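Local coordinates for A rubisco-like protein (Burkholderia fungorum, PDB 3NWR), which is probably an enzyme of the rubisco superfamily, a rubisco-like protein classed as a lyase, related to the large chain of ribulose bisphosphate carboxylase, at residues H147-T152 with A350-F355; L279-H284 with S311-M316. All coordinates share one frame; numbering follows the deposited sequence.

Interaction 1: H147-T152 with A350-F355; sequences HGVAGT and AVLPAF. With GOL (glycerol), chain E.
L352 forks against the first turn of helix 148-156, one methyl meeting V149 and the other T152. With CG anti to the backbone N (chi1 -173°), its side chain is carried toward the helix, where CD1 lies 4.0 Å from CG2 of V149 and CD2 lies 3.9 Å from CG2 of T152. The two contacts are three residues apart on the helix, so the leucine spans one face of the turn. CG2 of V149 also packs against the backbone of V351, 4.2 Å from its carbonyl carbon. T152 is fixed in rotation from its polar branch: OG1 donates to the carbonyl O of G148 over 2.6 Å, approaching almost in line with that C=O bond, and it is also hydrogen-bonded to NE2 of H315. The methyl branch is thereby turned to L352.

This is the floor of the rubisco-type TIM barrel. Strand 352-355, which pairs with 315-319 and 377-379, begins here, and the short helix lies across the amino-terminal ends of the strands, with M231 beside T152 and D375 beside V149.

The other flank, where 147-152 faces A350, is looser and partly open. No hydrogen bond joins the two segments directly; CA of G148 comes no nearer than 4.2 Å to O of A350, at a backbone with positive phi (48°). A glycerol, probably from the crystallisation liquor, sits at this side. Its O1 accepts a nearly straight bond of 2.9 Å from the backbone N of exposed A150, an amide in the first turn of the helix. Its middle and far hydroxyls, O2 and O3, approach the A350 carbonyl, but the glycerol is modelled implausibly near that carbonyl, so their weak bonds to it are doubtful.

Interaction 2: L279-H284 with S311-M316; sequences LVLHAH and SGVDHM
V280 meets H315 by laying CG1 over one face of the imidazole, 3.4 Å from NE2; a chi1 of 176° sets CG1 anti to the backbone N, which places this branch over the ring. At L281 the backbone grips D314 twice. L281 N donates to OD2 of D314 over 2.8 Å, straight (166°) and onto the anti lone pair, while D314 N returns a 2.9 Å bond to L281 O, in the carbonyl plane. The same oxygen takes a second, weak bond from H315 N. OD2 also forms a salt bridge with R274, which would favour the ionised carboxylate. H282 then bridges to H315, side chain to side chain: their ND1 atoms are 2.9 Å apart, each in the plane of the other ring, with the rings nearly perpendicular (86°). The other ring nitrogen of H282, NE2, is hydrogen-bonded to NE2 of H317. The backbone N of A283 donates to H315 O at 3.3 Å from above the carbonyl plane, completing the parallel pairing of H282 with H315. The methyl of A283 points to the other face of the sheet, touching V313 CG1 (3.9 Å) and M316 SD (3.8 Å). Strands 280-284 and 315-319 belong to one beta-alpha-beta unit, connected through helix 301-309, which packs on M316; helix 267-276 covers L281 and V313, and strand 257-261 pairs along the other edge of 280-284.

In the fold
The centres of interactions 1 and 2 lie about 8 Å apart, and strands 352-355 and 315-319 are neighbours in the barrel sheet: A354 N is 2.8 Å from M316 O, a probable hydrogen bond. D314 ties the two together, its OD1 receiving the backbone N of G148 (2.9 Å) and of H147 while its OD2 serves interaction 2. A chain of side-chain hydrogen bonds from T152 through H315 and H282 to H317 also links the two contacts. At the carboxyl end of 280-284, H284 touches E198, close in sequence to the carboxylated K195; in rubisco such a lysine marks the active site, which here is therefore probably at the carboxyl ends of the strands, opposite interaction 1.

Interaction 1: H147-T152 with A350-F355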
ATOM      1  N   HIS A 147      -0.192  14.007 -19.770  1.00 13.35           N
ATOM      2  CA  HIS A 147      -1.385  14.355 -20.540  1.00 14.42           C
ATOM      3  C   HIS A 147      -2.454  15.064 -19.730  1.00 13.91           C
ATOM      4  O   HIS A 147      -3.046  16.044 -20.194  1.00 16.81           O
ATOM      5  CB  HIS A 147      -1.991  13.095 -21.156  1.00 14.08           C
ATOM      6  CG  HIS A 147      -1.099  12.449 -22.165  1.00 14.31           C
ATOM      7  ND1 HIS A 147      -0.862  13.002 -23.407  1.00 17.28           N
ATOM      8  CD2 HIS A 147      -0.353  11.322 -22.103  1.00 15.00           C
ATOM      9  CE1 HIS A 147      -0.021  12.229 -24.074  1.00 17.53           C
ATOM     10  NE2 HIS A 147       0.306  11.205 -23.304  1.00 15.59           N
ATOM     11  N   GLY A 148      -2.724  14.554 -18.534  1.00 13.69           N
ATOM     12  CA  GLY A 148      -3.780  15.094 -17.693  1.00 13.92           C
ATOM     13  C   GLY A 148      -5.083  15.284 -18.447  1.00 15.12           C
ATOM     14  O   GLY A 148      -5.482  14.448 -19.265  1.00 15.42           O
ATOM     15  N   VAL A 149      -5.759  16.397 -18.180  1.00 13.87           N
ATOM     16  CA  VAL A 149      -7.045  16.649 -18.815  1.00 15.81           C
ATOM     17  C   VAL A 149      -6.904  16.948 -20.316  1.00 14.11           C
ATOM     18  O   VAL A 149      -7.536  16.296 -21.148  1.00 14.06           O
ATOM     19  CB  VAL A 149      -7.774  17.810 -18.115  1.00 16.42           C
ATOM     20  CG1 VAL A 149      -9.076  18.136 -18.836  1.00 14.16           C
ATOM     21  CG2 VAL A 149      -8.033  17.463 -16.654  1.00 16.68           C
ATOM     22  N   ALA A 150      -6.055  17.912 -20.656  1.00 14.92           N
ATOM     23  CA  ALA A 150      -5.940  18.351 -22.043  1.00 15.52           C
ATOM     24  C   ALA A 150      -5.520  17.223 -22.975  1.00 14.56           C
ATOM     25  O   ALA A 150      -6.068  17.073 -24.068  1.00 15.21           O
ATOM     26  CB  ALA A 150      -4.969  19.529 -22.157  1.00 18.39           C
ATOM     27  N   GLY A 151      -4.538  16.431 -22.550  1.00 13.51           N
ATOM     28  CA  GLY A 151      -4.081  15.316 -23.361  1.00 14.32           C
ATOM     29  C   GLY A 151      -5.124  14.234 -23.563  1.00 14.86           C
ATOM     30  O   GLY A 151      -5.238  13.642 -24.636  1.00 15.04           O
ATOM     31  N   THR A 152      -5.887  13.949 -22.513  1.00 12.02           N
ATOM     32  CA  THR A 152      -6.957  12.980 -22.628  1.00 12.01           C
ATOM     33  C   THR A 152      -8.052  13.482 -23.572  1.00 13.94           C
ATOM     34  O   THR A 152      -8.590  12.712 -24.374  1.00 13.55           O
ATOM     35  CB  THR A 152      -7.541  12.644 -21.242  1.00 13.44           C
ATOM     36  OG1 THR A 152      -6.473  12.273 -20.359  1.00 13.00           O
ATOM     37  CG2 THR A 152      -8.536  11.496 -21.336  1.00 12.99           C
ATOM     38  N   ALA A 350      -3.089  19.551 -12.722  1.00 15.61           N
ATOM     39  CA  ALA A 350      -4.334  18.866 -12.389  1.00 13.30           C
ATOM     40  C   ALA A 350      -4.430  17.520 -13.097  1.00 14.53           C
ATOM     41  O   ALA A 350      -3.836  17.317 -14.163  1.00 15.68           O
ATOM     42  CB  ALA A 350      -5.549  19.748 -12.730  1.00 15.52           C
ATOM     43  N   VAL A 351      -5.165  16.596 -12.491  1.00 14.73           N
ATOM     44  CA  VAL A 351      -5.427  15.304 -13.113  1.00 14.01           C
ATOM     45  C   VAL A 351      -6.922  15.158 -13.354  1.00 13.59           C
ATOM     46  O   VAL A 351      -7.739  15.881 -12.771  1.00 14.34           O
ATOM     47  CB  VAL A 351      -4.889  14.124 -12.268  1.00 12.40           C
ATOM     48  CG1 VAL A 351      -3.366  14.212 -12.146  1.00 14.62           C
ATOM     49  CG2 VAL A 351      -5.560  14.079 -10.892  1.00 14.53           C
ATOM     50  N   LEU A 352      -7.273  14.215 -14.214  1.00 11.82           N
ATOM     51  CA  LEU A 352      -8.661  13.999 -14.592  1.00 13.17           C
ATOM     52  C   LEU A 352      -9.343  13.090 -13.581  1.00 12.97           C
ATOM     53  O   LEU A 352      -8.906  11.956 -13.382  1.00 13.76           O
ATOM     54  CB  LEU A 352      -8.714  13.356 -15.975  1.00 13.63           C
ATOM     55  CG  LEU A 352     -10.091  13.196 -16.621  1.00 13.16           C
ATOM     56  CD1 LEU A 352     -10.685  14.546 -17.025  1.00 14.96           C
ATOM     57  CD2 LEU A 352      -9.979  12.276 -17.833  1.00 13.67           C
ATOM     58  N   PRO A 353     -10.416  13.567 -12.926  1.00 11.74           N
ATOM     59  CA  PRO A 353     -11.133  12.689 -12.001  1.00 11.85           C
ATOM     60  C   PRO A 353     -12.032  11.720 -12.754  1.00 13.04           C
ATOM     61  O   PRO A 353     -12.686  12.103 -13.739  1.00 13.30           O
ATOM     62  CB  PRO A 353     -11.965  13.668 -11.156  1.00 11.79           C
ATOM     63  CG  PRO A 353     -12.250  14.806 -12.104  1.00 12.94           C
ATOM     64  CD  PRO A 353     -10.979  14.932 -12.952  1.00 14.10           C
ATOM     65  N   ALA A 354     -12.022  10.466 -12.319  1.00 11.59           N
ATOM     66  CA  ALA A 354     -12.881   9.436 -12.873  1.00 11.19           C
ATOM     67  C   ALA A 354     -13.956   9.054 -11.864  1.00 14.50           C
ATOM     68  O   ALA A 354     -13.667   8.541 -10.780  1.00 13.17           O
ATOM     69  CB  ALA A 354     -12.061   8.210 -13.296  1.00 13.12           C
ATOM     70  N   PHE A 355     -15.202   9.346 -12.218  1.00 12.70           N
ATOM     71  CA  PHE A 355     -16.338   9.008 -11.376  1.00 11.40           C
ATOM     72  C   PHE A 355     -16.880   7.662 -11.795  1.00 12.35           C
ATOM     73  O   PHE A 355     -16.993   7.385 -12.995  1.00 14.15           O
ATOM     74  CB  PHE A 355     -17.449  10.040 -11.568  1.00 11.88           C
ATOM     75  CG  PHE A 355     -17.116  11.400 -11.018  1.00 11.54           C
ATOM     76  CD1 PHE A 355     -17.578  11.782  -9.761  1.00 13.72           C
ATOM     77  CD2 PHE A 355     -16.366  12.302 -11.764  1.00 12.29           C
ATOM     78  CE1 PHE A 355     -17.282  13.037  -9.252  1.00 13.90           C
ATOM     79  CE2 PHE A 355     -16.063  13.557 -11.267  1.00 13.38           C
ATOM     80  CZ  PHE A 355     -16.520  13.930 -10.010  1.00 13.67           C
TER
HETATM   81  C1  GOL E 436      -3.227  19.604 -18.402  1.00 26.91           C
HETATM   82  O1  GOL E 436      -4.553  19.623 -18.880  1.00 28.49           O
HETATM   83  C2  GOL E 436      -3.234  19.329 -16.903  1.00 25.48           C
HETATM   84  O2  GOL E 436      -2.015  18.712 -16.545  1.00 31.43           O
HETATM   85  C3  GOL E 436      -4.375  18.370 -16.601  1.00 16.28           C
HETATM   86  O3  GOL E 436      -5.215  18.929 -15.619  1.00 36.92           O

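Interaction 2: L279-H284 with S311-M316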
ATOM      1  N   LEU A 279       2.178   7.137 -23.018  1.00 14.89           N
ATOM      2  CA  LEU A 279       0.735   6.932 -22.986  1.00 14.95           C
ATOM      3  C   LEU A 279       0.101   7.622 -21.781  1.00 13.13           C
ATOM      4  O   LEU A 279       0.792   8.031 -20.850  1.00 15.15           O
ATOM      5  CB  LEU A 279       0.416   5.433 -22.955  1.00 13.60           C
ATOM      6  CG  LEU A 279       1.055   4.623 -24.084  1.00 13.17           C
ATOM      7  CD1 LEU A 279       0.889   3.136 -23.859  1.00 14.45           C
ATOM      8  CD2 LEU A 279       0.443   5.049 -25.413  1.00 16.28           C
ATOM      9  N   VAL A 280      -1.216   7.765 -21.827  1.00 12.31           N
ATOM     10  CA  VAL A 280      -1.983   8.205 -20.661  1.00 12.74           C
ATOM     11  C   VAL A 280      -1.891   7.133 -19.580  1.00 12.78           C
ATOM     12  O   VAL A 280      -2.062   5.951 -19.857  1.00 13.70           O
ATOM     13  CB  VAL A 280      -3.453   8.419 -21.047  1.00 13.10           C
ATOM     14  CG1 VAL A 280      -4.293   8.775 -19.815  1.00 14.78           C
ATOM     15  CG2 VAL A 280      -3.564   9.513 -22.099  1.00 14.93           C
ATOM     16  N   LEU A 281      -1.636   7.566 -18.350  1.00 12.33           N
ATOM     17  CA  LEU A 281      -1.508   6.666 -17.211  1.00 12.73           C
ATOM     18  C   LEU A 281      -2.779   6.765 -16.372  1.00 12.29           C
ATOM     19  O   LEU A 281      -2.990   7.751 -15.651  1.00 13.80           O
ATOM     20  CB  LEU A 281      -0.290   7.061 -16.377  1.00 16.01           C
ATOM     21  CG  LEU A 281       0.782   6.014 -16.120  1.00 30.29           C
ATOM     22  CD1 LEU A 281       1.795   6.569 -15.129  1.00 19.69           C
ATOM     23  CD2 LEU A 281       0.163   4.722 -15.615  1.00 20.91           C
ATOM     24  N   HIS A 282      -3.637   5.760 -16.503  1.00 11.09           N
ATOM     25  CA  HIS A 282      -4.919   5.715 -15.792  1.00 11.65           C
ATOM     26  C   HIS A 282      -4.709   4.943 -14.487  1.00 11.64           C
ATOM     27  O   HIS A 282      -4.529   3.725 -14.497  1.00 11.59           O
ATOM     28  CB  HIS A 282      -5.981   5.028 -16.673  1.00 11.97           C
ATOM     29  CG  HIS A 282      -7.342   4.943 -16.049  1.00 10.79           C
ATOM     30  ND1 HIS A 282      -8.271   5.958 -16.142  1.00 11.20           N
ATOM     31  CD2 HIS A 282      -7.936   3.950 -15.346  1.00 11.42           C
ATOM     32  CE1 HIS A 282      -9.376   5.600 -15.509  1.00 12.76           C
ATOM     33  NE2 HIS A 282      -9.196   4.391 -15.009  1.00 12.73           N
ATOM     34  N   ALA A 283      -4.738   5.655 -13.364  1.00 11.31           N
ATOM     35  CA  ALA A 283      -4.468   5.041 -12.066  1.00 10.80           C
ATOM     36  C   ALA A 283      -5.720   4.430 -11.449  1.00 11.41           C
ATOM     37  O   ALA A 283      -6.699   5.140 -11.210  1.00 12.30           O
ATOM     38  CB  ALA A 283      -3.871   6.087 -11.112  1.00 12.00           C
ATOM     39  N   HIS A 284      -5.698   3.127 -11.185  1.00  9.93           N
ATOM     40  CA  HIS A 284      -6.815   2.486 -10.505  1.00 11.12           C
ATOM     41  C   HIS A 284      -6.435   2.321  -9.050  1.00 11.05           C
ATOM     42  O   HIS A 284      -5.400   1.733  -8.743  1.00 11.20           O
ATOM     43  CB  HIS A 284      -7.180   1.125 -11.114  1.00 11.45           C
ATOM     44  CG  HIS A 284      -8.538   0.656 -10.701  1.00 11.41           C
ATOM     45  ND1 HIS A 284      -8.777   0.064  -9.480  1.00 11.31           N
ATOM     46  CD2 HIS A 284      -9.744   0.761 -11.311  1.00 15.18           C
ATOM     47  CE1 HIS A 284     -10.066  -0.206  -9.368  1.00 14.50           C
ATOM     48  NE2 HIS A 284     -10.676   0.202 -10.468  1.00 16.87           N
ATOM     49  N   SER A 311       3.936  10.762  -8.900  1.00 11.67           N
ATOM     50  CA  SER A 311       4.421   9.718  -9.811  1.00 11.07           C
ATOM     51  C   SER A 311       4.063  10.000 -11.264  1.00 13.73           C
ATOM     52  O   SER A 311       4.514   9.299 -12.173  1.00 14.50           O
ATOM     53  CB  SER A 311       3.886   8.339  -9.423  1.00 11.49           C
ATOM     54  OG  SER A 311       2.508   8.231  -9.733  1.00 12.12           O
ATOM     55  N   GLY A 312       3.230  11.010 -11.493  1.00 11.82           N
ATOM     56  CA  GLY A 312       2.932  11.431 -12.850  1.00 13.86           C
ATOM     57  C   GLY A 312       1.690  10.828 -13.482  1.00 12.18           C
ATOM     58  O   GLY A 312       1.490  10.939 -14.699  1.00 12.54           O
ATOM     59  N   VAL A 313       0.841  10.194 -12.672  1.00 11.55           N
ATOM     60  CA  VAL A 313      -0.415   9.658 -13.198  1.00 11.43           C
ATOM     61  C   VAL A 313      -1.292  10.761 -13.816  1.00 12.25           C
ATOM     62  O   VAL A 313      -1.214  11.924 -13.419  1.00 13.15           O
ATOM     63  CB  VAL A 313      -1.213   8.894 -12.130  1.00  9.93           C
ATOM     64  CG1 VAL A 313      -0.397   7.705 -11.622  1.00 12.19           C
ATOM     65  CG2 VAL A 313      -1.599   9.819 -10.976  1.00 13.82           C
ATOM     66  N   ASP A 314      -2.135  10.379 -14.773  1.00 10.89           N
ATOM     67  CA  ASP A 314      -2.941  11.342 -15.518  1.00 10.87           C
ATOM     68  C   ASP A 314      -4.391  11.396 -15.055  1.00 11.29           C
ATOM     69  O   ASP A 314      -5.039  12.434 -15.181  1.00 12.64           O
ATOM     70  CB  ASP A 314      -2.914  10.978 -17.002  1.00 11.37           C
ATOM     71  CG  ASP A 314      -1.565  11.209 -17.622  1.00 13.57           C
ATOM     72  OD1 ASP A 314      -1.115  12.371 -17.603  1.00 13.11           O
ATOM     73  OD2 ASP A 314      -0.955  10.236 -18.123  1.00 13.15           O
ATOM     74  N   HIS A 315      -4.899  10.263 -14.572  1.00 11.65           N
ATOM     75  CA  HIS A 315      -6.268  10.145 -14.079  1.00 12.16           C
ATOM     76  C   HIS A 315      -6.252   9.566 -12.677  1.00 12.84           C
ATOM     77  O   HIS A 315      -5.425   8.707 -12.366  1.00 13.45           O
ATOM     78  CB  HIS A 315      -7.081   9.156 -14.908  1.00 11.30           C
ATOM     79  CG  HIS A 315      -7.124   9.434 -16.378  1.00 11.55           C
ATOM     80  ND1 HIS A 315      -7.641   8.522 -17.272  1.00 12.52           N
ATOM     81  CD2 HIS A 315      -6.744  10.509 -17.111  1.00 12.67           C
ATOM     82  CE1 HIS A 315      -7.575   9.024 -18.496  1.00 11.85           C
ATOM     83  NE2 HIS A 315      -7.038  10.230 -18.424  1.00 12.60           N
ATOM     84  N   MET A 316      -7.200   9.996 -11.842  1.00 12.85           N
ATOM     85  CA  MET A 316      -7.416   9.375 -10.537  1.00 12.48           C
ATOM     86  C   MET A 316      -8.892   9.088 -10.318  1.00 12.94           C
ATOM     87  O   MET A 316      -9.748   9.890 -10.702  1.00 13.69           O
ATOM     88  CB  MET A 316      -6.924  10.282  -9.399  1.00 13.69           C
ATOM     89  CG  MET A 316      -5.401  10.359  -9.258  1.00 12.71           C
ATOM     90  SD  MET A 316      -4.622   8.866  -8.566  1.00 12.70           S
ATOM     91  CE  MET A 316      -5.036   9.002  -6.816  1.00 13.78           C
TER